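Local coordinates for CBS domain-containing protein (Listeria monocytogenes, PDB 6XNU) that binds the second messenger c-di-AMP, probably through its paired CBS domains, and takes part in controlling (p)ppGpp and c-di-AMP homeostasis, at residues V37-L42 / P62-E67; F68-L73 / F128-D133. All coordinates share one frame; numbering follows the deposited sequence.

In the fold
The two contacts lie in series along the chain, with centres about 9 Å apart: interaction 1 is complete before the first segment of interaction 2 begins. Interaction 1 is made inside the three-stranded sheet 40-41, 60-64, 70-75, where a beta-alpha-beta unit brings two parallel strands together. Interaction 2 takes the next strand of that sheet, 70-75, and packs it on strand 128-132 of the other sheet. The turn 65-69 connects them, and Asp65 OD2 and His71 NE2, 2.7 Å apart, probably share a hydrogen bond across it. One contact thus builds a sheet and the other joins it to its partner, consistent with the tandem CBS-pair architecture of this c-di-AMP-binding protein.

Interaction 1 of 2, residues V37-L42 / P62-E67; sequences VAHVQL and PVLDFE
With CG set between its backbone N and carbonyl carbon (chi1 69°), the His39 side chain is carried toward Leu64, whose own CG lies anti to the carbonyl carbon (chi1 -52°). The result is a CH-pi contact at the start of a beta-alpha-beta crossover: strands 40-41 and 60-64 run parallel, joined by helix 46-56, as in the core of a CBS domain. Leu64 CD1 sits over the centre of the imidazole face, 3.7 Å from the ring centroid, and the two side chains cross at about a right angle.

The backbones are held by a parallel ladder of three hydrogen bonds. Val40 uses both its N-H, given to Pro62 O, and its carbonyl, which receives Leu64 N at 2.9 Å from Val40 O; Leu42 N then binds Leu64 O. On the sheet face away from His39, Val40 CG2 meets Val63 CG2 at 3.6 Å, and both valines also touch Val99 of helix 99-102 and, in the same sheet, Ile74 of strand 70-75. At the start of the contact, the Pro62 ring lies against Val37 CG1. Past the last backbone bond, Leu42 and Asp65 run side by side, with Leu42 CD1 3.7 Å from Asp65 CB.

Interaction 2 of 2, residues F68-L73 / F128-D133; sequences FKLHGL and FVCVVD
Leu70 and Leu73 reach from strand 70-75 to Phe128, Cys130 and Val132 on strand 128-132, in the buried seam between the two sheets of the CBS pair. The short strand segments run nearly antiparallel, at 172°, but their axes stay 9.7 Å apart, so side chains rather than backbones make the contact.

Leu70 is the main bridge. Its CB lies 4.0 Å from Val132 CG1. From there CG extends anti to the backbone N (chi1 176°), and at the tip the branches part: CD2 reaches the side chains of the facing strand, while CD1 packs on Pro62 of strand 60-64. CD2 meets Cys130 CB at 3.5 Å, tighter than usual for two carbons, lies 3.9 Å from Cys130 SG, and also touches Val132 CG1 at 3.7 Å. The Leu70 and Val132 side chains cross at about a right angle.

Nearer the start of strand 128-132, Leu73 CD2 approaches Cys130 SG at 4.0 Å and comes to the edge of the Phe128 ring, near its plane, 4.2 Å from CE2. The Leu73 and Phe128 side chains slide past each other in opposite directions. A classic beta bulge, in which His71 and Gly72 both face Val63, separates the two leucines and lets both point at the other sheet. Methyl and methylene groups, a cysteine sulfur and an aromatic edge make up the contact, so the sheets adhere here by close apolar packing without directional polar bonds.

Interaction 1 of 2, residues V37-L42 / P62-E67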
loop_
_atom_site.group_PDB
_atom_site.type_symbol
_atom_site.label_atom_id
_atom_site.label_comp_id
_atom_site.label_asym_id
_atom_site.label_seq_id
_atom_site.Cartn_x
_atom_site.Cartn_y
_atom_site.Cartn_z
ATOM N N VAL A 37 13.358 1.090 -6.995
ATOM C CA VAL A 37 12.376 1.794 -6.177
ATOM C C VAL A 37 12.292 3.222 -6.697
ATOM O O VAL A 37 13.301 3.935 -6.727
ATOM C CB VAL A 37 12.761 1.782 -4.687
ATOM C CG1 VAL A 37 11.659 2.436 -3.857
ATOM C CG2 VAL A 37 13.063 0.349 -4.185
ATOM N N ALA A 38 11.109 3.640 -7.134
ATOM C CA ALA A 38 10.958 5.026 -7.548
ATOM C C ALA A 38 11.125 5.950 -6.349
ATOM O O ALA A 38 10.858 5.573 -5.201
ATOM C CB ALA A 38 9.596 5.249 -8.199
ATOM N N HIS A 39 11.609 7.164 -6.619
ATOM C CA HIS A 39 11.752 8.170 -5.579
ATOM C C HIS A 39 11.432 9.539 -6.157
ATOM O O HIS A 39 11.349 9.721 -7.374
ATOM C CB HIS A 39 13.167 8.172 -4.963
ATOM C CG HIS A 39 14.243 8.652 -5.891
ATOM N ND1 HIS A 39 15.053 7.791 -6.601
ATOM C CD2 HIS A 39 14.657 9.902 -6.209
ATOM C CE1 HIS A 39 15.917 8.490 -7.318
ATOM N NE2 HIS A 39 15.699 9.775 -7.099
ATOM N N VAL A 40 11.249 10.506 -5.262
ATOM C CA VAL A 40 11.209 11.910 -5.635
ATOM C C VAL A 40 12.334 12.620 -4.887
ATOM O O VAL A 40 12.974 12.053 -3.996
ATOM C CB VAL A 40 9.844 12.559 -5.339
ATOM C CG1 VAL A 40 8.801 12.023 -6.297
ATOM C CG2 VAL A 40 9.434 12.283 -3.906
ATOM N N GLN A 41 12.573 13.872 -5.267
ATOM C CA GLN A 41 13.655 14.674 -4.713
ATOM C C GLN A 41 13.089 15.869 -3.959
ATOM O O GLN A 41 12.041 16.406 -4.329
ATOM C CB GLN A 41 14.592 15.194 -5.818
ATOM C CG GLN A 41 15.221 14.132 -6.698
ATOM C CD GLN A 41 15.760 14.719 -7.989
ATOM O OE1 GLN A 41 16.705 14.199 -8.582
ATOM N NE2 GLN A 41 15.157 15.820 -8.431
ATOM N N LEU A 42 13.794 16.298 -2.904
ATOM C CA LEU A 42 13.448 17.568 -2.272
ATOM C C LEU A 42 13.318 18.653 -3.333
ATOM O O LEU A 42 14.133 18.743 -4.258
ATOM C CB LEU A 42 14.506 17.981 -1.244
ATOM C CG LEU A 42 14.741 17.062 -0.053
ATOM C CD1 LEU A 42 15.973 17.504 0.737
ATOM C CD2 LEU A 42 13.517 17.008 0.850
ATOM N N PRO A 62 10.260 6.817 -1.306
ATOM C CA PRO A 62 11.206 7.658 -0.568
ATOM C C PRO A 62 11.380 9.021 -1.214
ATOM O O PRO A 62 11.210 9.201 -2.424
ATOM C CB PRO A 62 12.508 6.850 -0.620
ATOM C CG PRO A 62 12.352 5.937 -1.797
ATOM C CD PRO A 62 10.887 5.594 -1.836
ATOM N N VAL A 63 11.725 9.990 -0.372
ATOM C CA VAL A 63 12.119 11.321 -0.810
ATOM C C VAL A 63 13.603 11.468 -0.502
ATOM O O VAL A 63 14.014 11.305 0.651
ATOM C CB VAL A 63 11.300 12.417 -0.112
ATOM C CG1 VAL A 63 11.701 13.770 -0.632
ATOM C CG2 VAL A 63 9.808 12.192 -0.315
ATOM N N LEU A 64 14.398 11.738 -1.533
ATOM C CA LEU A 64 15.847 11.838 -1.434
ATOM C C LEU A 64 16.298 13.269 -1.682
ATOM O O LEU A 64 15.557 14.088 -2.232
ATOM C CB LEU A 64 16.530 10.918 -2.450
ATOM C CG LEU A 64 16.074 9.457 -2.457
ATOM C CD1 LEU A 64 16.936 8.668 -3.442
ATOM C CD2 LEU A 64 16.135 8.881 -1.060
ATOM N N ASP A 65 17.535 13.562 -1.286
ATOM C CA ASP A 65 18.151 14.816 -1.685
ATOM C C ASP A 65 19.066 14.582 -2.891
ATOM O O ASP A 65 19.113 13.494 -3.463
ATOM C CB ASP A 65 18.869 15.465 -0.491
ATOM C CG ASP A 65 20.036 14.647 0.042
ATOM O OD1 ASP A 65 20.597 13.786 -0.677
ATOM O OD2 ASP A 65 20.416 14.888 1.212
ATOM N N PHE A 66 19.814 15.611 -3.297
ATOM C CA PHE A 66 20.648 15.464 -4.486
ATOM C C PHE A 66 21.852 14.550 -4.256
ATOM O O PHE A 66 22.494 14.143 -5.230
ATOM C CB PHE A 66 21.113 16.844 -4.968
ATOM C CG PHE A 66 22.224 17.430 -4.136
ATOM C CD1 PHE A 66 22.032 17.703 -2.785
ATOM C CD2 PHE A 66 23.468 17.693 -4.700
ATOM C CE1 PHE A 66 23.058 18.243 -2.019
ATOM C CE2 PHE A 66 24.497 18.224 -3.939
ATOM C CZ PHE A 66 24.291 18.500 -2.598
ATOM N N GLU A 67 22.185 14.245 -3.002
ATOM C CA GLU A 67 23.214 13.270 -2.666
ATOM C C GLU A 67 22.643 11.877 -2.457
ATOM O O GLU A 67 23.362 10.992 -1.988
ATOM C CB GLU A 67 23.970 13.685 -1.400
ATOM C CG GLU A 67 24.644 15.049 -1.470
ATOM C CD GLU A 67 25.373 15.362 -0.178
ATOM O OE1 GLU A 67 26.377 14.683 0.126
ATOM O OE2 GLU A 67 24.918 16.261 0.553
#

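Interaction 2 of 2, residues F68-L73 / F128-D133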
loop_
_atom_site.group_PDB
_atom_site.type_symbol
_atom_site.label_atom_id
_atom_site.label_comp_id
_atom_site.label_asym_id
_atom_site.label_seq_id
_atom_site.Cartn_x
_atom_site.Cartn_y
_atom_site.Cartn_z
ATOM N N PHE A 68 21.368 11.679 -2.791
ATOM C CA PHE A 68 20.684 10.388 -2.653
ATOM C C PHE A 68 20.606 9.929 -1.199
ATOM O O PHE A 68 20.516 8.730 -0.920
ATOM C CB PHE A 68 21.330 9.318 -3.542
ATOM C CG PHE A 68 21.163 9.598 -5.001
ATOM C CD1 PHE A 68 21.938 10.576 -5.617
ATOM C CD2 PHE A 68 20.190 8.948 -5.747
ATOM C CE1 PHE A 68 21.781 10.877 -6.957
ATOM C CE2 PHE A 68 20.026 9.235 -7.094
ATOM C CZ PHE A 68 20.815 10.212 -7.704
ATOM N N LYS A 69 20.590 10.876 -0.261
ATOM C CA LYS A 69 20.298 10.561 1.133
ATOM C C LYS A 69 18.789 10.614 1.386
ATOM O O LYS A 69 18.065 11.417 0.790
ATOM C CB LYS A 69 21.017 11.529 2.077
ATOM C CG LYS A 69 22.523 11.468 1.980
ATOM C CD LYS A 69 23.146 12.575 2.825
ATOM C CE LYS A 69 24.624 12.714 2.525
ATOM N NZ LYS A 69 25.297 11.392 2.567
ATOM N N LEU A 70 18.333 9.771 2.308
ATOM C CA LEU A 70 16.909 9.569 2.563
ATOM C C LEU A 70 16.389 10.597 3.564
ATOM O O LEU A 70 16.856 10.641 4.706
ATOM C CB LEU A 70 16.680 8.153 3.093
ATOM C CG LEU A 70 15.242 7.808 3.493
ATOM C CD1 LEU A 70 14.322 7.792 2.279
ATOM C CD2 LEU A 70 15.229 6.468 4.181
ATOM N N HIS A 71 15.388 11.382 3.153
ATOM C CA HIS A 71 14.801 12.431 3.982
ATOM C C HIS A 71 13.364 12.168 4.399
ATOM O O HIS A 71 12.936 12.680 5.434
ATOM C CB HIS A 71 14.829 13.783 3.254
ATOM C CG HIS A 71 16.186 14.413 3.199
ATOM N ND1 HIS A 71 16.506 15.546 3.915
ATOM C CD2 HIS A 71 17.300 14.074 2.509
ATOM C CE1 HIS A 71 17.766 15.872 3.678
ATOM N NE2 HIS A 71 18.273 14.994 2.831
ATOM N N GLY A 72 12.602 11.404 3.626
ATOM C CA GLY A 72 11.199 11.268 3.967
ATOM C C GLY A 72 10.531 10.212 3.116
ATOM O O GLY A 72 11.149 9.597 2.243
ATOM N N LEU A 73 9.250 10.009 3.408
ATOM C CA LEU A 73 8.381 9.084 2.694
ATOM C C LEU A 73 7.131 9.847 2.306
ATOM O O LEU A 73 6.646 10.679 3.080
ATOM C CB LEU A 73 8.012 7.875 3.556
ATOM C CG LEU A 73 9.148 6.952 4.011
ATOM C CD1 LEU A 73 8.639 5.956 5.036
ATOM C CD2 LEU A 73 9.739 6.245 2.803
ATOM N N PHE A 128 7.086 -1.835 4.577
ATOM C CA PHE A 128 8.476 -1.921 4.155
ATOM C C PHE A 128 9.282 -0.979 5.022
ATOM O O PHE A 128 8.743 -0.053 5.635
ATOM C CB PHE A 128 8.680 -1.562 2.676
ATOM C CG PHE A 128 8.419 -0.113 2.362
ATOM C CD1 PHE A 128 7.137 0.312 2.047
ATOM C CD2 PHE A 128 9.447 0.818 2.377
ATOM C CE1 PHE A 128 6.885 1.645 1.755
ATOM C CE2 PHE A 128 9.202 2.146 2.093
ATOM C CZ PHE A 128 7.924 2.557 1.780
ATOM N N VAL A 129 10.581 -1.230 5.055
ATOM C CA VAL A 129 11.517 -0.382 5.784
ATOM C C VAL A 129 12.699 -0.071 4.884
ATOM O O VAL A 129 13.246 -0.962 4.230
ATOM C CB VAL A 129 11.982 -1.036 7.096
ATOM C CG1 VAL A 129 12.976 -0.121 7.814
ATOM C CG2 VAL A 129 10.789 -1.290 7.988
ATOM N N CYS A 130 13.109 1.190 4.887
ATOM C CA CYS A 130 14.194 1.635 4.031
ATOM C C CYS A 130 15.539 1.183 4.598
ATOM O O CYS A 130 15.728 1.155 5.816
ATOM C CB CYS A 130 14.157 3.148 3.946
ATOM S SG CYS A 130 12.808 3.751 2.896
ATOM N N VAL A 131 16.466 0.829 3.704
ATOM C CA VAL A 131 17.850 0.498 4.054
ATOM C C VAL A 131 18.732 1.675 3.659
ATOM O O VAL A 131 18.614 2.201 2.547
ATOM C CB VAL A 131 18.322 -0.787 3.353
ATOM C CG1 VAL A 131 19.742 -1.143 3.768
ATOM C CG2 VAL A 131 17.378 -1.953 3.662
ATOM N N VAL A 132 19.605 2.104 4.577
ATOM C CA VAL A 132 20.512 3.220 4.325
ATOM C C VAL A 132 21.879 2.829 4.850
ATOM O O VAL A 132 22.012 1.931 5.682
ATOM C CB VAL A 132 20.059 4.551 4.983
ATOM C CG1 VAL A 132 18.637 4.949 4.529
ATOM C CG2 VAL A 132 20.144 4.463 6.498
ATOM N N ASP A 133 22.904 3.501 4.348
ATOM C CA ASP A 133 24.228 3.243 4.901
ATOM C C ASP A 133 24.489 4.265 6.015
ATOM O O ASP A 133 23.609 5.048 6.386
ATOM C CB ASP A 133 25.258 3.210 3.770
ATOM C CG ASP A 133 25.689 4.568 3.327
ATOM O OD1 ASP A 133 25.049 5.545 3.735
ATOM O OD2 ASP A 133 26.687 4.662 2.578
#